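Local coordinates for protein chlamydomonas reinhardtii THB1 (Chlamydomonas reinhardtii, PDB 6CII) that binds one heme b as a group I truncated hemoglobin of the 2-on-2 globin fold, holds cyanide in its distal pocket here, and probably binds oxygen, at residues P35-F40 against H87-L92; E29-D34 against D91-H96. All blocks are in the same frame, centred on the assembly; numbering follows the deposited sequence.

Interaction 1 of 2, residues P35-F40 against H87-L92; sequences PQLAPF and HHHFDL. With HEM (protoporphyrin IX containing Fe), chain B.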
loop_
_atom_site.group_PDB
_atom_site.type_symbol
_atom_site.label_atom_id
_atom_site.label_comp_id
_atom_site.label_asym_id
_atom_site.label_seq_id
_atom_site.Cartn_x
_atom_site.Cartn_y
_atom_site.Cartn_z
ATOM N N PRO A 35 -1.061 -11.637 13.200
ATOM C CA PRO A 35 0.132 -11.974 13.986
ATOM C C PRO A 35 1.388 -12.115 13.161
ATOM O O PRO A 35 2.480 -12.031 13.733
ATOM C CB PRO A 35 -0.245 -13.314 14.633
ATOM C CG PRO A 35 -1.718 -13.322 14.655
ATOM C CD PRO A 35 -2.160 -12.598 13.426
ATOM N N GLN A 36 1.276 -12.341 11.849
ATOM C CA GLN A 36 2.459 -12.497 11.012
ATOM C C GLN A 36 3.059 -11.165 10.601
ATOM O O GLN A 36 4.233 -11.119 10.211
ATOM C CB GLN A 36 2.121 -13.294 9.754
ATOM C CG GLN A 36 1.818 -14.747 10.022
ATOM C CD GLN A 36 1.535 -15.487 8.739
ATOM O OE1 GLN A 36 2.451 -15.841 7.995
ATOM N NE2 GLN A 36 0.253 -15.688 8.447
ATOM N N LEU A 37 2.292 -10.088 10.692
ATOM C CA LEU A 37 2.744 -8.786 10.232
ATOM C C LEU A 37 2.825 -7.753 11.327
ATOM O O LEU A 37 3.652 -6.845 11.225
ATOM C CB LEU A 37 1.786 -8.254 9.150
ATOM C CG LEU A 37 1.710 -9.129 7.909
ATOM C CD1 LEU A 37 0.638 -8.544 6.989
ATOM C CD2 LEU A 37 3.051 -9.127 7.196
ATOM N N ALA A 38 1.945 -7.839 12.330
ATOM C CA ALA A 38 1.912 -6.859 13.415
ATOM C C ALA A 38 3.275 -6.583 14.038
ATOM O O ALA A 38 3.544 -5.411 14.359
ATOM C CB ALA A 38 0.906 -7.315 14.489
ATOM N N PRO A 39 4.160 -7.564 14.247
ATOM C CA PRO A 39 5.429 -7.244 14.918
ATOM C C PRO A 39 6.282 -6.233 14.174
ATOM O O PRO A 39 7.039 -5.495 14.825
ATOM C CB PRO A 39 6.122 -8.605 15.010
ATOM C CG PRO A 39 4.955 -9.567 15.133
ATOM C CD PRO A 39 3.939 -9.024 14.180
ATOM N N PHE A 40 6.157 -6.154 12.840
ATOM C CA PHE A 40 6.904 -5.154 12.085
ATOM C C PHE A 40 6.439 -3.739 12.395
ATOM O O PHE A 40 7.224 -2.793 12.252
ATOM C CB PHE A 40 6.783 -5.424 10.587
ATOM C CG PHE A 40 7.541 -6.635 10.132
ATOM C CD1 PHE A 40 6.904 -7.848 9.952
ATOM C CD2 PHE A 40 8.901 -6.565 9.921
ATOM C CE1 PHE A 40 7.610 -8.960 9.555
ATOM C CE2 PHE A 40 9.608 -7.686 9.519
ATOM C CZ PHE A 40 8.957 -8.880 9.344
ATOM N N HIS A 87 9.537 -11.993 0.863
ATOM C CA HIS A 87 8.538 -11.976 -0.196
ATOM C C HIS A 87 7.202 -12.527 0.267
ATOM O O HIS A 87 6.150 -12.116 -0.243
ATOM C CB HIS A 87 9.068 -12.758 -1.394
ATOM C CG HIS A 87 9.911 -11.937 -2.313
ATOM N ND1 HIS A 87 11.120 -11.387 -1.936
ATOM C CD2 HIS A 87 9.708 -11.556 -3.597
ATOM C CE1 HIS A 87 11.635 -10.720 -2.955
ATOM N NE2 HIS A 87 10.795 -10.801 -3.973
ATOM N N HIS A 88 7.208 -13.453 1.222
ATOM C CA HIS A 88 5.935 -13.954 1.721
ATOM C C HIS A 88 5.181 -12.857 2.456
ATOM O O HIS A 88 3.960 -12.732 2.301
ATOM C CB HIS A 88 6.142 -15.161 2.634
ATOM C CG HIS A 88 4.875 -15.669 3.261
ATOM N ND1 HIS A 88 3.814 -16.144 2.519
ATOM C CD2 HIS A 88 4.495 -15.756 4.559
ATOM C CE1 HIS A 88 2.842 -16.515 3.333
ATOM N NE2 HIS A 88 3.235 -16.300 4.575
ATOM N N HIS A 89 5.897 -12.032 3.237
ATOM C CA HIS A 89 5.223 -10.897 3.867
ATOM C C HIS A 89 4.620 -9.985 2.821
ATOM O O HIS A 89 3.515 -9.452 3.006
ATOM C CB HIS A 89 6.181 -10.082 4.732
ATOM C CG HIS A 89 6.751 -10.844 5.880
ATOM N ND1 HIS A 89 8.104 -10.971 6.075
ATOM C CD2 HIS A 89 6.154 -11.514 6.891
ATOM C CE1 HIS A 89 8.322 -11.716 7.147
ATOM N NE2 HIS A 89 7.151 -12.056 7.664
ATOM N N PHE A 90 5.353 -9.737 1.739
ATOM C CA PHE A 90 4.803 -8.933 0.660
ATOM C C PHE A 90 3.486 -9.513 0.165
ATOM O O PHE A 90 2.509 -8.777 -0.011
ATOM C CB PHE A 90 5.818 -8.809 -0.473
ATOM C CG PHE A 90 5.366 -7.914 -1.590
ATOM C CD1 PHE A 90 4.532 -8.400 -2.591
ATOM C CD2 PHE A 90 5.784 -6.602 -1.647
ATOM C CE1 PHE A 90 4.105 -7.576 -3.619
ATOM C CE2 PHE A 90 5.381 -5.774 -2.681
ATOM C CZ PHE A 90 4.544 -6.253 -3.663
ATOM N N ASP A 91 3.413 -10.838 -0.008
ATOM C CA ASP A 91 2.166 -11.439 -0.468
ATOM C C ASP A 91 1.058 -11.261 0.553
ATOM O O ASP A 91 -0.090 -10.989 0.183
ATOM C CB ASP A 91 2.344 -12.932 -0.755
ATOM C CG ASP A 91 3.164 -13.204 -1.992
ATOM O OD1 ASP A 91 3.264 -12.339 -2.888
ATOM O OD2 ASP A 91 3.725 -14.315 -2.061
ATOM N N LEU A 92 1.382 -11.389 1.842
ATOM C CA LEU A 92 0.363 -11.194 2.864
ATOM C C LEU A 92 -0.159 -9.768 2.836
ATOM O O LEU A 92 -1.368 -9.528 3.029
ATOM C CB LEU A 92 0.930 -11.520 4.245
ATOM C CG LEU A 92 1.356 -12.963 4.561
ATOM C CD1 LEU A 92 1.832 -12.967 6.023
ATOM C CD2 LEU A 92 0.210 -13.967 4.359
HETATM C CHA HEM B . 7.281 1.843 5.366
HETATM C CHB HEM B . 4.950 1.062 1.136
HETATM C CHC HEM B . 5.343 -3.799 1.882
HETATM C CHD HEM B . 6.774 -2.889 6.528
HETATM C C1A HEM B . 6.650 2.004 4.155
HETATM C C2A HEM B . 6.368 3.285 3.551
HETATM C C3A HEM B . 5.724 3.067 2.406
HETATM C C4A HEM B . 5.549 1.658 2.220
HETATM C CMA HEM B . 5.197 4.098 1.384
HETATM C CAA HEM B . 6.795 4.630 4.184
HETATM C CBA HEM B . 8.239 4.904 3.739
HETATM C CGA HEM B . 8.643 6.292 4.147
HETATM O O1A HEM B . 8.396 7.225 3.347
HETATM O O2A HEM B . 9.183 6.457 5.270
HETATM C C1B HEM B . 4.852 -0.316 1.019
HETATM C C2B HEM B . 4.174 -0.980 -0.058
HETATM C C3B HEM B . 4.261 -2.299 0.122
HETATM C C4B HEM B . 5.009 -2.552 1.343
HETATM C CMB HEM B . 3.478 -0.248 -1.223
HETATM C CAB HEM B . 3.645 -3.316 -0.857
HETATM C CBB HEM B . 3.291 -4.541 -0.487
HETATM C C1C HEM B . 5.758 -3.933 3.197
HETATM C C2C HEM B . 5.986 -5.188 3.891
HETATM C C3C HEM B . 6.386 -4.920 5.151
HETATM C C4C HEM B . 6.400 -3.488 5.334
HETATM C CMC HEM B . 5.821 -6.563 3.200
HETATM C CAC HEM B . 6.744 -5.892 6.310
HETATM C CBC HEM B . 5.938 -6.918 6.532
HETATM C C1D HEM B . 6.972 -1.513 6.569
HETATM C C2D HEM B . 7.363 -0.828 7.765
HETATM C C3D HEM B . 7.516 0.484 7.477
HETATM C C4D HEM B . 7.236 0.666 6.079
HETATM C CMD HEM B . 7.545 -1.514 9.139
HETATM C CAD HEM B . 7.921 1.583 8.475
HETATM C CBD HEM B . 9.428 1.510 8.724
HETATM C CGD HEM B . 9.824 2.571 9.729
HETATM O O1D HEM B . 10.523 2.228 10.716
HETATM O O2D HEM B . 9.446 3.755 9.536
HETATM N NA HEM B . 6.136 1.043 3.299
HETATM N NB HEM B . 5.345 -1.312 1.873
HETATM N NC HEM B . 6.058 -2.907 4.105
HETATM N ND HEM B . 6.895 -0.567 5.545
HETATM FE FE HEM B . 6.118 -0.903 3.711
HETATM O O HOH W 1 6.008 -13.330 9.846
#

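Interaction 2 of 2, residues E29-D34 against D91-H96; sequences ERIVAD and DLVAAH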
loop_
_atom_site.group_PDB
_atom_site.type_symbol
_atom_site.label_atom_id
_atom_site.label_comp_id
_atom_site.label_asym_id
_atom_site.label_seq_id
_atom_site.Cartn_x
_atom_site.Cartn_y
_atom_site.Cartn_z
ATOM N N GLU A 29 -5.706 -1.558 9.937
ATOM C CA GLU A 29 -6.389 -2.272 11.019
ATOM C C GLU A 29 -6.236 -3.782 10.869
ATOM O O GLU A 29 -6.036 -4.488 11.870
ATOM C CB GLU A 29 -7.872 -1.874 11.101
ATOM C CG GLU A 29 -8.074 -0.400 11.544
ATOM C CD GLU A 29 -7.507 -0.039 12.945
ATOM O OE1 GLU A 29 -7.084 -0.921 13.697
ATOM O OE2 GLU A 29 -7.467 1.158 13.286
ATOM N N ARG A 30 -6.303 -4.297 9.631
ATOM C CA ARG A 30 -6.057 -5.723 9.398
ATOM C C ARG A 30 -4.603 -6.078 9.675
ATOM O O ARG A 30 -4.309 -7.147 10.206
ATOM C CB ARG A 30 -6.401 -6.103 7.950
ATOM C CG ARG A 30 -7.834 -5.846 7.553
ATOM C CD ARG A 30 -8.033 -6.087 6.056
ATOM N NE ARG A 30 -7.683 -7.455 5.656
ATOM C CZ ARG A 30 -8.543 -8.395 5.283
ATOM N NH1 ARG A 30 -9.847 -8.150 5.243
ATOM N NH2 ARG A 30 -8.087 -9.596 4.935
ATOM N N ILE A 31 -3.668 -5.214 9.274
ATOM C CA ILE A 31 -2.266 -5.598 9.421
ATOM C C ILE A 31 -1.885 -5.688 10.894
ATOM O O ILE A 31 -1.175 -6.616 11.316
ATOM C CB ILE A 31 -1.376 -4.618 8.637
ATOM C CG1 ILE A 31 -1.449 -4.994 7.151
ATOM C CG2 ILE A 31 0.048 -4.660 9.159
ATOM C CD1 ILE A 31 -0.845 -3.971 6.172
ATOM N N VAL A 32 -2.370 -4.759 11.719
ATOM C CA VAL A 32 -1.948 -4.804 13.111
ATOM C C VAL A 32 -2.650 -5.914 13.863
ATOM O O VAL A 32 -2.212 -6.258 14.960
ATOM C CB VAL A 32 -2.147 -3.451 13.821
ATOM C CG1 VAL A 32 -1.388 -2.363 13.102
ATOM C CG2 VAL A 32 -3.615 -3.119 13.961
ATOM N N ALA A 33 -3.715 -6.484 13.293
ATOM C CA ALA A 33 -4.384 -7.639 13.876
ATOM C C ALA A 33 -3.802 -8.954 13.374
ATOM O O ALA A 33 -4.189 -10.010 13.873
ATOM C CB ALA A 33 -5.895 -7.610 13.577
ATOM N N ASP A 34 -2.882 -8.906 12.412
ATOM C CA ASP A 34 -2.361 -10.103 11.765
ATOM C C ASP A 34 -1.084 -10.511 12.490
ATOM O O ASP A 34 -0.079 -9.802 12.392
ATOM C CB ASP A 34 -2.085 -9.818 10.299
ATOM C CG ASP A 34 -1.531 -11.018 9.550
ATOM O OD1 ASP A 34 -0.984 -11.949 10.191
ATOM O OD2 ASP A 34 -1.663 -11.018 8.311
ATOM N N ASP A 91 3.413 -10.838 -0.008
ATOM C CA ASP A 91 2.166 -11.439 -0.468
ATOM C C ASP A 91 1.058 -11.261 0.553
ATOM O O ASP A 91 -0.090 -10.989 0.183
ATOM C CB ASP A 91 2.344 -12.932 -0.755
ATOM C CG ASP A 91 3.164 -13.204 -1.992
ATOM O OD1 ASP A 91 3.264 -12.339 -2.888
ATOM O OD2 ASP A 91 3.725 -14.315 -2.061
ATOM N N LEU A 92 1.382 -11.389 1.842
ATOM C CA LEU A 92 0.363 -11.194 2.864
ATOM C C LEU A 92 -0.159 -9.768 2.836
ATOM O O LEU A 92 -1.368 -9.528 3.029
ATOM C CB LEU A 92 0.930 -11.520 4.245
ATOM C CG LEU A 92 1.356 -12.963 4.561
ATOM C CD1 LEU A 92 1.832 -12.967 6.023
ATOM C CD2 LEU A 92 0.210 -13.967 4.359
ATOM N N VAL A 93 0.750 -8.801 2.659
ATOM C CA VAL A 93 0.357 -7.392 2.649
ATOM C C VAL A 93 -0.510 -7.094 1.443
ATOM O O VAL A 93 -1.538 -6.422 1.550
ATOM C CB VAL A 93 1.609 -6.503 2.688
ATOM C CG1 VAL A 93 1.220 -5.079 2.339
ATOM C CG2 VAL A 93 2.169 -6.532 4.073
ATOM N N ALA A 94 -0.123 -7.622 0.284
ATOM C CA ALA A 94 -0.903 -7.422 -0.928
ATOM C C ALA A 94 -2.295 -8.005 -0.786
ATOM O O ALA A 94 -3.282 -7.387 -1.214
ATOM C CB ALA A 94 -0.175 -8.056 -2.116
ATOM N N ALA A 95 -2.401 -9.181 -0.155
ATOM C CA ALA A 95 -3.696 -9.822 0.013
ATOM C C ALA A 95 -4.587 -9.034 0.965
ATOM O O ALA A 95 -5.804 -8.958 0.763
ATOM C CB ALA A 95 -3.502 -11.253 0.516
ATOM N N HIS A 96 -4.005 -8.427 2.001
ATOM C CA HIS A 96 -4.803 -7.541 2.833
ATOM C C HIS A 96 -5.350 -6.379 2.030
ATOM O O HIS A 96 -6.484 -5.952 2.254
ATOM C CB HIS A 96 -3.986 -6.997 3.997
ATOM C CG HIS A 96 -3.848 -7.957 5.124
ATOM N ND1 HIS A 96 -4.934 -8.449 5.820
ATOM C CD2 HIS A 96 -2.749 -8.490 5.703
ATOM C CE1 HIS A 96 -4.506 -9.257 6.773
ATOM N NE2 HIS A 96 -3.184 -9.297 6.724
#

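Interaction 1 of 2, residues P35-F40 against H87-L92
This contact forms part of the wall of the heme pocket, where helix 38-41 and the turn before it meet the first turns of helix 87-103 beside one vinyl group of the porphyrin. Phe40 and His89 form a T-shaped pair: the edge of the phenyl ring, led by CZ and CE1, points at one face of the imidazole, with centroids 4.8 Å apart and planes at 70°. The vinyl carbon HEM CBC lies over a face of the Phe40 ring, 3.7 Å from Phe40 CD1, and also touches His89 CB and Leu37 CD2. Leucine suits this spot because its two methyls divide the work: CD2 touches both the vinyl carbon and the imidazole, while CD1 meets Leu92 CB at 4.1 Å. Gln36, extended beyond CG, lays its amide across the Leu92 CD1 methyl and brings OE1 to the edge of the His88 ring, 3.5 Å from His88 NE2. A water donates to Gln36 O at 2.9 Å and also hydrogen-bonds His89 NE2 in the imidazole plane. Apolar groups thus face the vinyl, and the polar link between the segments runs through water, so His89 combines an aromatic face for Phe40 with a hydrogen-bonding edge.

Interaction 2 of 2, residues E29-D34 against D91-H96
A partly buried polar bridge joins the C-terminal end of helix 16-33 to the middle of helix 87-103, with His96 held between Arg30 and Asp34 and an apolar layer beside it toward the heme. The short helical segments run roughly antiparallel, at 140°, with their axes 10.4 Å apart at closest approach; the imidazole fills much of that separation. Histidine suits the place because its two ring nitrogens can serve partners at separate corners. ND1 accepts from Arg30 NE at 2.9 Å, in a nearly straight bond of 170° that lies close to both the guanidinium and ring planes, although these planes stand 69° apart. Arg30 NH2 adds a weak second bond to the same nitrogen. The arginine chain is bent at chi3, which brings NE rather than the far end of the guanidinium up to the imidazole.

At the other nitrogen, His96 NE2 donates to Asp34 OD2 over 2.8 Å, again almost straight, and meets the carboxylate on its anti lone pair. The Asp34 side chain swings its CG opposite the main-chain nitrogen, which carries the carboxylate across to the ring, while its OD1 accepts from Gln36 N just beyond the helix end. The two bonds fix the rotation of the ring. Because ND1 accepts from Arg30, the imidazole is probably neutral, with its proton on NE2.

Ile31 covers the heme-ward side of the bridge: CG1 lies 4.0 Å from His96 CD2, and CD1 comes loosely up to Val93 CG2 at 4.5 Å. Aliphatic side chains suit this layer, which lies between the polar bridge and the heme that Val93 touches. Phe27, farther back on helix 16-33, packs against both Val93 and His96, whereas Leu37 from the following loop touches Ile31, Val93 and His96, so helix 16-33 and the turn after it both pack against the Val93 and His96 side of helix 87-103.

How the interactions relate
From the N terminus, helix 16-33 ends in 29-34 and the chain turns directly into 35-40; these adjoining segments meet successive, overlapping parts of helix 87-103. Interaction 2 closes the longer loop, from 29-34 to 91-96, and interaction 1 nests inside it, from 35-40 to 87-92. The order is therefore antiparallel, with Asp91 and Leu92 common to both. The enclosed chain includes helices 46-60 and 72-82, the latter carrying His76, the axial ligand of the heme iron. Leu37 couples the contacts physically: its CD1 lies 3.6 Å from His96 CD2. Together they tie helix 16-33 and its following turn to one heme-lining helix.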